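Local coordinates for protein extracellular sialidase/neuraminidase, putative (Aspergillus fumigatus, PDB 2XZI) that hydrolyses glycosidic bonds of terminal sialic-acid-type sugars as an extracellular exo-glycosidase, with deaminoneuraminic acid (KDN) as its favoured substrate, at residues F15-R19 / L52-E56; L240-D244 / F262-A266; Y347-V353 / I370-N376. All blocks are in the same frame, centred on the assembly; numbering follows the deposited sequence.

Contact 1 (F15-R19 / L52-E56); sequences FPLFR and LAFAE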
loop_
_atom_site.group_PDB
_atom_site.type_symbol
_atom_site.label_atom_id
_atom_site.label_comp_id
_atom_site.label_asym_id
_atom_site.label_seq_id
_atom_site.Cartn_x
_atom_site.Cartn_y
_atom_site.Cartn_z
ATOM N N PHE A 15 -11.525 -12.706 -3.099
ATOM C CA PHE A 15 -12.831 -12.215 -2.666
ATOM C C PHE A 15 -12.728 -10.773 -2.183
ATOM O O PHE A 15 -11.655 -10.339 -1.771
ATOM C CB PHE A 15 -13.471 -13.136 -1.597
ATOM C CG PHE A 15 -12.588 -13.448 -0.416
ATOM C CD1 PHE A 15 -12.589 -12.638 0.724
ATOM C CD2 PHE A 15 -11.803 -14.588 -0.423
ATOM C CE1 PHE A 15 -11.779 -12.960 1.826
ATOM C CE2 PHE A 15 -10.985 -14.910 0.658
ATOM C CZ PHE A 15 -10.967 -14.086 1.788
ATOM N N PRO A 16 -13.840 -10.023 -2.213
ATOM C CA PRO A 16 -13.792 -8.661 -1.638
ATOM C C PRO A 16 -13.534 -8.702 -0.129
ATOM O O PRO A 16 -14.139 -9.521 0.595
ATOM C CB PRO A 16 -15.180 -8.086 -1.941
ATOM C CG PRO A 16 -15.762 -9.014 -2.992
ATOM C CD PRO A 16 -15.172 -10.351 -2.758
ATOM N N LEU A 17 -12.624 -7.838 0.331
ATOM C CA LEU A 17 -12.342 -7.754 1.759
ATOM C C LEU A 17 -12.840 -6.450 2.383
ATOM O O LEU A 17 -13.177 -6.407 3.580
ATOM C CB LEU A 17 -10.843 -7.960 2.036
ATOM C CG LEU A 17 -10.420 -7.994 3.503
ATOM C CD1 LEU A 17 -11.141 -9.141 4.220
ATOM C CD2 LEU A 17 -8.898 -8.115 3.652
ATOM N N PHE A 18 -12.854 -5.379 1.599
ATOM C CA PHE A 18 -13.423 -4.113 2.058
ATOM C C PHE A 18 -14.558 -3.786 1.103
ATOM O O PHE A 18 -14.337 -3.492 -0.069
ATOM C CB PHE A 18 -12.359 -3.001 2.094
ATOM C CG PHE A 18 -11.264 -3.236 3.106
ATOM C CD1 PHE A 18 -10.140 -3.989 2.781
ATOM C CD2 PHE A 18 -11.346 -2.693 4.381
ATOM C CE1 PHE A 18 -9.131 -4.193 3.706
ATOM C CE2 PHE A 18 -10.343 -2.892 5.334
ATOM C CZ PHE A 18 -9.221 -3.640 5.000
ATOM N N ARG A 19 -15.780 -3.914 1.623
ATOM C CA ARG A 19 -17.011 -3.876 0.845
ATOM C C ARG A 19 -17.646 -2.499 0.955
ATOM O O ARG A 19 -18.045 -2.079 2.041
ATOM C CB ARG A 19 -17.970 -4.948 1.369
ATOM C CG ARG A 19 -17.400 -6.366 1.232
ATOM C CD ARG A 19 -18.325 -7.433 1.835
ATOM N NE ARG A 19 -19.546 -7.585 1.038
ATOM C CZ ARG A 19 -19.693 -8.407 -0.000
ATOM N NH1 ARG A 19 -18.694 -9.200 -0.385
ATOM N NH2 ARG A 19 -20.843 -8.429 -0.668
ATOM N N LEU A 52 -2.618 -8.360 8.761
ATOM C CA LEU A 52 -3.259 -7.069 9.018
ATOM C C LEU A 52 -3.451 -6.339 7.701
ATOM O O LEU A 52 -2.481 -6.094 6.986
ATOM C CB LEU A 52 -2.394 -6.215 9.938
ATOM C CG LEU A 52 -1.908 -6.845 11.237
ATOM C CD1 LEU A 52 -1.058 -5.856 12.047
ATOM C CD2 LEU A 52 -3.078 -7.335 12.075
ATOM N N ALA A 53 -4.710 -6.028 7.378
ATOM C CA ALA A 53 -5.063 -5.287 6.167
ATOM C C ALA A 53 -5.619 -3.917 6.533
ATOM O O ALA A 53 -6.578 -3.820 7.314
ATOM C CB ALA A 53 -6.084 -6.090 5.368
ATOM N N PHE A 54 -5.034 -2.869 5.958
ATOM C CA PHE A 54 -5.399 -1.486 6.222
ATOM C C PHE A 54 -5.967 -0.838 4.981
ATOM O O PHE A 54 -5.657 -1.245 3.854
ATOM C CB PHE A 54 -4.178 -0.675 6.640
ATOM C CG PHE A 54 -3.429 -1.249 7.801
ATOM C CD1 PHE A 54 -2.400 -2.164 7.596
ATOM C CD2 PHE A 54 -3.715 -0.854 9.092
ATOM C CE1 PHE A 54 -1.694 -2.706 8.685
ATOM C CE2 PHE A 54 -3.009 -1.398 10.183
ATOM C CZ PHE A 54 -1.991 -2.301 9.968
ATOM N N ALA A 55 -6.800 0.174 5.187
ATOM C CA ALA A 55 -7.316 0.960 4.076
ATOM C C ALA A 55 -7.784 2.323 4.574
ATOM O O ALA A 55 -7.956 2.543 5.795
ATOM C CB ALA A 55 -8.471 0.226 3.407
ATOM N N GLU A 56 -7.982 3.232 3.624
ATOM C CA GLU A 56 -8.710 4.452 3.877
ATOM C C GLU A 56 -10.196 4.206 3.734
ATOM O O GLU A 56 -10.677 3.778 2.680
ATOM C CB GLU A 56 -8.279 5.519 2.872
ATOM C CG GLU A 56 -6.916 6.115 3.167
ATOM C CD GLU A 56 -6.521 7.186 2.177
ATOM O OE1 GLU A 56 -7.419 7.832 1.578
ATOM O OE2 GLU A 56 -5.302 7.399 2.014
#
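The Phe18 ring meets Ala55 on one face and Ala53 at its edge. The methyl CB of Ala55 sits over the centre of the ring, 4.1 Å from the centroid and only 10° off the normal, so this is a CH-pi contact made straight onto the face. At the edge, the carbonyl oxygen of Ala53 lies in the ring plane, 3.5 Å from Phe18 CZ, where it meets the slightly positive ring hydrogens rather than the pi cloud. Ala53 also brings its CB to 4.0 Å from Phe18 CE1.

Leu17 adds a second apolar touch, its CD2 branch resting 3.9 Å from Ala53 CB. With CG anti to the backbone nitrogen (chi1 -176°), the leucine reaches across beside the ring, and Ala53 is shared between the two side chains. Two consecutive residues can point the same way because Leu17 and Phe18 both face Ile370 in a classic beta bulge. Alanine suits both positions on 52-56: its single methyl lets the large phenylalanine come close to the strand, whereas the bulkier Phe54 between them points away and packs on Leu70 and Tyr72. No hydrogen bond crosses the gap, and the nearest CA atoms, those of Phe18 and Ala55, lie 8.2 Å apart, as expected of sheets packed through their side chains.

The contact thus joins two neighbouring blades of the sialidase beta-propeller. Strand 12-18 borders the sheet that contains strand 368-375, whose Ile370 touches both Phe18 and Ala55. Strand 51-58 lies inside the next sheet, flanked by strands 37-45 and 68-74; Lys73 of the latter reaches back to hydrogen-bond the carbonyl of Leu17.

Contact 2 (L240-D244 / F262-A266); sequences LYRND and FGAFA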
loop_
_atom_site.group_PDB
_atom_site.type_symbol
_atom_site.label_atom_id
_atom_site.label_comp_id
_atom_site.label_asym_id
_atom_site.label_seq_id
_atom_site.Cartn_x
_atom_site.Cartn_y
_atom_site.Cartn_z
ATOM N N LEU A 240 19.385 -1.438 -2.023
ATOM C CA LEU A 240 18.021 -0.888 -1.977
ATOM C C LEU A 240 17.564 -0.519 -3.369
ATOM O O LEU A 240 18.366 -0.167 -4.240
ATOM C CB LEU A 240 17.951 0.360 -1.088
ATOM C CG LEU A 240 18.343 0.195 0.386
ATOM C CD1 LEU A 240 18.277 1.517 1.147
ATOM C CD2 LEU A 240 17.477 -0.864 1.064
ATOM N N TYR A 241 16.249 -0.555 -3.557
ATOM C CA TYR A 241 15.624 -0.336 -4.855
ATOM C C TYR A 241 14.351 0.456 -4.596
ATOM O O TYR A 241 13.468 -0.039 -3.887
ATOM C CB TYR A 241 15.336 -1.719 -5.471
ATOM C CG TYR A 241 14.420 -1.849 -6.682
ATOM C CD1 TYR A 241 13.041 -1.966 -6.522
ATOM C CD2 TYR A 241 14.935 -1.956 -7.972
ATOM C CE1 TYR A 241 12.205 -2.146 -7.610
ATOM C CE2 TYR A 241 14.096 -2.129 -9.076
ATOM C CZ TYR A 241 12.732 -2.227 -8.883
ATOM O OH TYR A 241 11.881 -2.392 -9.964
ATOM N N ARG A 242 14.286 1.685 -5.127
ATOM C CA ARG A 242 13.057 2.473 -5.121
ATOM C C ARG A 242 12.366 2.304 -6.462
ATOM O O ARG A 242 13.010 2.374 -7.519
ATOM C CB ARG A 242 13.312 3.969 -4.888
ATOM C CG ARG A 242 13.528 4.402 -3.441
ATOM C CD ARG A 242 12.214 4.583 -2.630
ATOM N NE ARG A 242 11.315 5.639 -3.119
ATOM C CZ ARG A 242 10.856 6.672 -2.402
ATOM N NH1 ARG A 242 11.199 6.832 -1.130
ATOM N NH2 ARG A 242 10.036 7.561 -2.963
ATOM N N ASN A 243 11.062 2.063 -6.427
ATOM C CA ASN A 243 10.259 1.941 -7.637
ATOM C C ASN A 243 9.020 2.799 -7.422
ATOM O O ASN A 243 8.110 2.449 -6.657
ATOM C CB ASN A 243 9.950 0.459 -7.902
ATOM C CG ASN A 243 9.116 0.235 -9.148
ATOM O OD1 ASN A 243 8.149 0.956 -9.389
ATOM N ND2 ASN A 243 9.467 -0.782 -9.929
ATOM N N ASP A 244 9.023 3.975 -8.045
ATOM C CA ASP A 244 8.065 5.021 -7.735
ATOM C C ASP A 244 7.062 5.224 -8.859
ATOM O O ASP A 244 7.350 4.970 -10.045
ATOM C CB ASP A 244 8.805 6.347 -7.506
ATOM C CG ASP A 244 9.566 6.394 -6.183
ATOM O OD1 ASP A 244 9.774 5.335 -5.560
ATOM O OD2 ASP A 244 9.978 7.496 -5.774
ATOM N N PHE A 262 21.575 7.120 -3.014
ATOM C CA PHE A 262 20.997 6.551 -4.218
ATOM C C PHE A 262 21.524 7.200 -5.470
ATOM O O PHE A 262 21.912 8.370 -5.462
ATOM C CB PHE A 262 19.474 6.709 -4.221
ATOM C CG PHE A 262 18.756 5.662 -3.425
ATOM C CD1 PHE A 262 18.875 5.602 -2.043
ATOM C CD2 PHE A 262 17.941 4.737 -4.070
ATOM C CE1 PHE A 262 18.188 4.628 -1.321
ATOM C CE2 PHE A 262 17.262 3.771 -3.352
ATOM C CZ PHE A 262 17.374 3.720 -1.995
ATOM N N GLY A 263 21.509 6.428 -6.551
ATOM C CA GLY A 263 21.751 6.960 -7.880
ATOM C C GLY A 263 20.492 7.609 -8.421
ATOM O O GLY A 263 19.477 7.745 -7.708
ATOM N N ALA A 264 20.546 7.984 -9.693
ATOM C CA ALA A 264 19.440 8.673 -10.341
ATOM C C ALA A 264 18.213 7.790 -10.564
ATOM O O ALA A 264 18.318 6.573 -10.751
ATOM C CB ALA A 264 19.891 9.271 -11.660
ATOM N N PHE A 265 17.055 8.441 -10.536
ATOM C CA PHE A 265 15.814 7.822 -10.990
ATOM C C PHE A 265 15.728 7.875 -12.508
ATOM O O PHE A 265 16.052 8.899 -13.120
ATOM C CB PHE A 265 14.590 8.508 -10.385
ATOM C CG PHE A 265 14.301 8.081 -8.973
ATOM C CD1 PHE A 265 14.966 8.682 -7.903
ATOM C CD2 PHE A 265 13.357 7.076 -8.708
ATOM C CE1 PHE A 265 14.713 8.290 -6.576
ATOM C CE2 PHE A 265 13.097 6.689 -7.381
ATOM C CZ PHE A 265 13.769 7.293 -6.322
ATOM N N ALA A 266 15.297 6.770 -13.106
ATOM C CA ALA A 266 15.109 6.676 -14.553
ATOM C C ALA A 266 13.935 5.755 -14.856
ATOM O O ALA A 266 13.667 4.821 -14.099
ATOM C CB ALA A 266 16.389 6.161 -15.222
#
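Apolar packing comes first: Phe262 and Phe265 reach from the irregular segment 262-266 onto Leu240, Arg242 and Asp244, whose side chains leave the same face of strand 240-244. Phe262 CZ comes to 3.5 Å from Leu240 CB, and the two side chains meet at about a right angle. Phe262 CE2 touches the aliphatic part of Arg242, at 3.8 Å from its CG. Phe265 takes the next stretch of strand, placing CZ 3.6 Å from Arg242 CB. The CB-CG part of the arginine thus gives both rings an apolar surface.

The ionic part lies within the strand. Arg242 turns back sharply at chi2 and chi3 (-81° and -63°), which brings its guanidinium alongside Asp244. NE donates to OD1 of Asp244 at 2.9 Å, on the syn lone pair, while NH2 donates to OD2 at 2.8 Å to complete a side-on, two-nitrogen salt bridge. Asp244 OD2 also accepts a bond from the backbone nitrogen of Gly227, and the arginine's NH1 and NH2 donate further to Asn206, Arg205 and Ala202.

A polar-aromatic contact links the two kinds: Asp244 OD2 stands 3.6 Å from Phe265 CE2, with carboxylate and ring planes 42° apart.

Strand 250-258 pairs with both 240-244 and 261-268, so the phenylalanines fold back over their own propeller sheet. No hydrogen bond passes between the segments, which hold together by van der Waals packing, apolar except where the Asp244 carboxylate meets Phe265. Phenylalanine suits the covering segment because it makes no polar demand, arginine the strand because it offers a greasy shaft and a charged head. With its charge met by Asp244 and its N-H groups by nearby oxygens, that head can be buried, and the low-polarity rings probably strengthen the ion pair.

Contact 3 (Y347-V353 / I370-N376); sequences YKIGALV and IIWRRFN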
loop_
_atom_site.group_PDB
_atom_site.type_symbol
_atom_site.label_atom_id
_atom_site.label_comp_id
_atom_site.label_asym_id
_atom_site.label_seq_id
_atom_site.Cartn_x
_atom_site.Cartn_y
_atom_site.Cartn_z
ATOM N N TYR A 347 3.009 -19.904 2.435
ATOM C CA TYR A 347 3.772 -19.925 1.178
ATOM C C TYR A 347 2.929 -19.440 -0.004
ATOM O O TYR A 347 2.989 -19.994 -1.102
ATOM C CB TYR A 347 4.361 -21.322 0.913
ATOM C CG TYR A 347 5.105 -21.899 2.095
ATOM C CD1 TYR A 347 6.402 -21.487 2.387
ATOM C CD2 TYR A 347 4.513 -22.856 2.922
ATOM C CE1 TYR A 347 7.087 -22.000 3.485
ATOM C CE2 TYR A 347 5.192 -23.376 4.015
ATOM C CZ TYR A 347 6.471 -22.940 4.287
ATOM O OH TYR A 347 7.144 -23.467 5.369
ATOM N N LYS A 348 2.134 -18.406 0.246
ATOM C CA LYS A 348 1.415 -17.705 -0.815
ATOM C C LYS A 348 1.803 -16.238 -0.797
ATOM O O LYS A 348 2.428 -15.739 0.153
ATOM C CB LYS A 348 -0.111 -17.796 -0.663
ATOM C CG LYS A 348 -0.700 -19.156 -0.352
ATOM C CD LYS A 348 -0.557 -20.121 -1.485
ATOM C CE LYS A 348 -1.346 -21.395 -1.191
ATOM N NZ LYS A 348 -0.829 -22.268 -0.097
ATOM N N ILE A 349 1.456 -15.562 -1.881
ATOM C CA ILE A 349 1.444 -14.114 -1.927
ATOM C C ILE A 349 0.003 -13.649 -1.616
ATOM O O ILE A 349 -0.981 -14.158 -2.164
ATOM C CB ILE A 349 1.937 -13.596 -3.300
ATOM C CG1 ILE A 349 3.425 -13.968 -3.519
ATOM C CG2 ILE A 349 1.773 -12.084 -3.416
ATOM C CD1 ILE A 349 3.882 -13.865 -4.947
ATOM N N GLY A 350 -0.121 -12.719 -0.687
ATOM C CA GLY A 350 -1.400 -12.115 -0.383
ATOM C C GLY A 350 -1.374 -10.699 -0.889
ATOM O O GLY A 350 -0.458 -9.951 -0.580
ATOM N N ALA A 351 -2.369 -10.340 -1.689
ATOM C CA ALA A 351 -2.431 -9.029 -2.309
ATOM C C ALA A 351 -3.780 -8.369 -2.073
ATOM O O ALA A 351 -4.823 -9.008 -2.215
ATOM C CB ALA A 351 -2.140 -9.134 -3.800
ATOM N N LEU A 352 -3.743 -7.088 -1.728
ATOM C CA LEU A 352 -4.926 -6.236 -1.741
ATOM C C LEU A 352 -4.898 -5.428 -3.011
ATOM O O LEU A 352 -3.851 -4.907 -3.382
ATOM C CB LEU A 352 -4.931 -5.295 -0.533
ATOM C CG LEU A 352 -5.140 -5.917 0.831
ATOM C CD1 LEU A 352 -4.976 -4.869 1.905
ATOM C CD2 LEU A 352 -6.526 -6.612 0.961
ATOM N N VAL A 353 -6.052 -5.317 -3.670
ATOM C CA VAL A 353 -6.153 -4.607 -4.948
ATOM C C VAL A 353 -7.454 -3.804 -4.978
ATOM O O VAL A 353 -8.538 -4.343 -4.700
ATOM C CB VAL A 353 -6.126 -5.577 -6.177
ATOM C CG1 VAL A 353 -5.962 -4.788 -7.482
ATOM C CG2 VAL A 353 -5.014 -6.629 -6.049
ATOM N N ILE A 370 -12.143 -3.009 -2.089
ATOM C CA ILE A 370 -10.817 -3.624 -2.098
ATOM C C ILE A 370 -10.913 -5.146 -2.075
ATOM O O ILE A 370 -11.585 -5.722 -1.227
ATOM C CB ILE A 370 -9.910 -3.070 -0.961
ATOM C CG1 ILE A 370 -9.750 -1.556 -1.108
ATOM C CG2 ILE A 370 -8.562 -3.768 -0.979
ATOM C CD1 ILE A 370 -9.047 -0.861 0.081
ATOM N N ILE A 371 -10.230 -5.769 -3.031
ATOM C CA ILE A 371 -10.206 -7.216 -3.200
ATOM C C ILE A 371 -8.995 -7.787 -2.484
ATOM O O ILE A 371 -7.918 -7.179 -2.518
ATOM C CB ILE A 371 -10.126 -7.593 -4.711
ATOM C CG1 ILE A 371 -11.308 -7.045 -5.518
ATOM C CG2 ILE A 371 -9.933 -9.111 -4.918
ATOM C CD1 ILE A 371 -12.612 -7.024 -4.814
ATOM N N TRP A 372 -9.179 -8.932 -1.823
ATOM C CA TRP A 372 -8.082 -9.727 -1.280
ATOM C C TRP A 372 -7.818 -10.949 -2.148
ATOM O O TRP A 372 -8.742 -11.699 -2.488
ATOM C CB TRP A 372 -8.429 -10.161 0.136
ATOM C CG TRP A 372 -7.558 -11.193 0.774
ATOM C CD1 TRP A 372 -7.947 -12.457 1.135
ATOM C CD2 TRP A 372 -6.193 -11.053 1.191
ATOM N NE1 TRP A 372 -6.902 -13.118 1.736
ATOM C CE2 TRP A 372 -5.818 -12.281 1.792
ATOM C CE3 TRP A 372 -5.241 -10.018 1.106
ATOM C CZ2 TRP A 372 -4.544 -12.498 2.319
ATOM C CZ3 TRP A 372 -3.968 -10.244 1.626
ATOM C CH2 TRP A 372 -3.640 -11.478 2.229
ATOM N N ARG A 373 -6.558 -11.160 -2.490
ATOM C CA ARG A 373 -6.169 -12.285 -3.322
ATOM C C ARG A 373 -5.079 -13.047 -2.619
ATOM O O ARG A 373 -4.199 -12.437 -1.970
ATOM C CB ARG A 373 -5.599 -11.809 -4.638
ATOM C CG ARG A 373 -6.582 -11.130 -5.543
ATOM C CD ARG A 373 -5.936 -10.746 -6.874
ATOM N NE ARG A 373 -6.969 -10.423 -7.851
ATOM C CZ ARG A 373 -7.651 -11.333 -8.543
ATOM N NH1 ARG A 373 -7.407 -12.629 -8.384
ATOM N NH2 ARG A 373 -8.590 -10.940 -9.396
ATOM N N ARG A 374 -5.132 -14.372 -2.757
ATOM C CA ARG A 374 -4.006 -15.241 -2.443
ATOM C C ARG A 374 -3.660 -16.024 -3.688
ATOM O O ARG A 374 -4.556 -16.544 -4.362
ATOM C CB ARG A 374 -4.354 -16.193 -1.306
ATOM C CG ARG A 374 -4.482 -15.506 0.028
ATOM C CD ARG A 374 -5.351 -16.262 1.050
ATOM N NE ARG A 374 -5.190 -17.712 0.984
ATOM C CZ ARG A 374 -4.186 -18.392 1.534
ATOM N NH1 ARG A 374 -3.246 -17.759 2.230
ATOM N NH2 ARG A 374 -4.111 -19.711 1.357
ATOM N N PHE A 375 -2.371 -16.142 -3.989
ATOM C CA PHE A 375 -1.934 -17.000 -5.083
ATOM C C PHE A 375 -0.520 -17.432 -4.806
ATOM O O PHE A 375 0.205 -16.754 -4.081
ATOM C CB PHE A 375 -2.042 -16.280 -6.443
ATOM C CG PHE A 375 -1.492 -14.875 -6.451
ATOM C CD1 PHE A 375 -0.146 -14.654 -6.618
ATOM C CD2 PHE A 375 -2.335 -13.777 -6.323
ATOM C CE1 PHE A 375 0.364 -13.366 -6.640
ATOM C CE2 PHE A 375 -1.829 -12.486 -6.348
ATOM C CZ PHE A 375 -0.467 -12.290 -6.514
ATOM N N ASN A 376 -0.124 -18.578 -5.344
ATOM C CA ASN A 376 1.255 -19.006 -5.197
ATOM C C ASN A 376 2.106 -18.676 -6.410
ATOM O O ASN A 376 1.617 -18.167 -7.422
ATOM C CB ASN A 376 1.364 -20.483 -4.798
ATOM C CG ASN A 376 0.765 -21.438 -5.821
ATOM O OD1 ASN A 376 0.249 -21.042 -6.879
ATOM N ND2 ASN A 376 0.824 -22.718 -5.494
#
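Trp372 swings its indole toward strand 349-353 by placing CG anti to the backbone nitrogen (chi1 169°), and Phe375 takes the crowded position between N and carbonyl carbon (chi1 46°), which turns its ring toward Ile349. The indole lies across Gly350, with CH2 3.5 Å from Gly350 CA; the lack of a side chain there is what makes room for it. Leu352 CD2 closes on Trp372 CE3 at 3.6 Å. On the opposite sheet face, Phe375 CE1 packs 3.7 Å from Ile349 CB, and small Ala351 lies beside the same ring.

At the open end, Lys348 lays its CG over one face of the Arg374 guanidinium, 3.9 Å from NH2. The charged ends, Lys348 NZ and Arg374 NH2, come to 4.4 Å; Asp346 probably offsets their repulsion, its carboxylate salt-bridged to Arg374 and its backbone carbonyl hydrogen-bonded to Lys348 NZ.

Six backbone hydrogen bonds join the pairs Ile349-Phe375, Ala351-Arg373 and Val353-Ile371. Together they make a regular antiparallel hairpin, the two middle strands of a four-stranded propeller blade. Strand 12-18 completes that blade at its edge, the ring closure known as a velcro in beta-propellers.

In the fold
Following the chain from its N terminus, strand 12-18 joins the sheet built mainly from the last strands, and contact 1 closes a loop of 32 residues by packing that strand against 51-58 of the following blade. Contact 2 comes later, on the opposite side of the chain's centre from contact 1, where 262-266 curls back over its own sheet after a 17-residue excursion. Contact 3 is the final hairpin, with 16 residues between its segments. The three loops follow in series, neither nesting nor crossing. Contacts 1 and 3 touch through strands 12-18 and 368-375, uniting the chain's two ends, whereas contact 2 stands apart, its centre about 29 Å from that of contact 1.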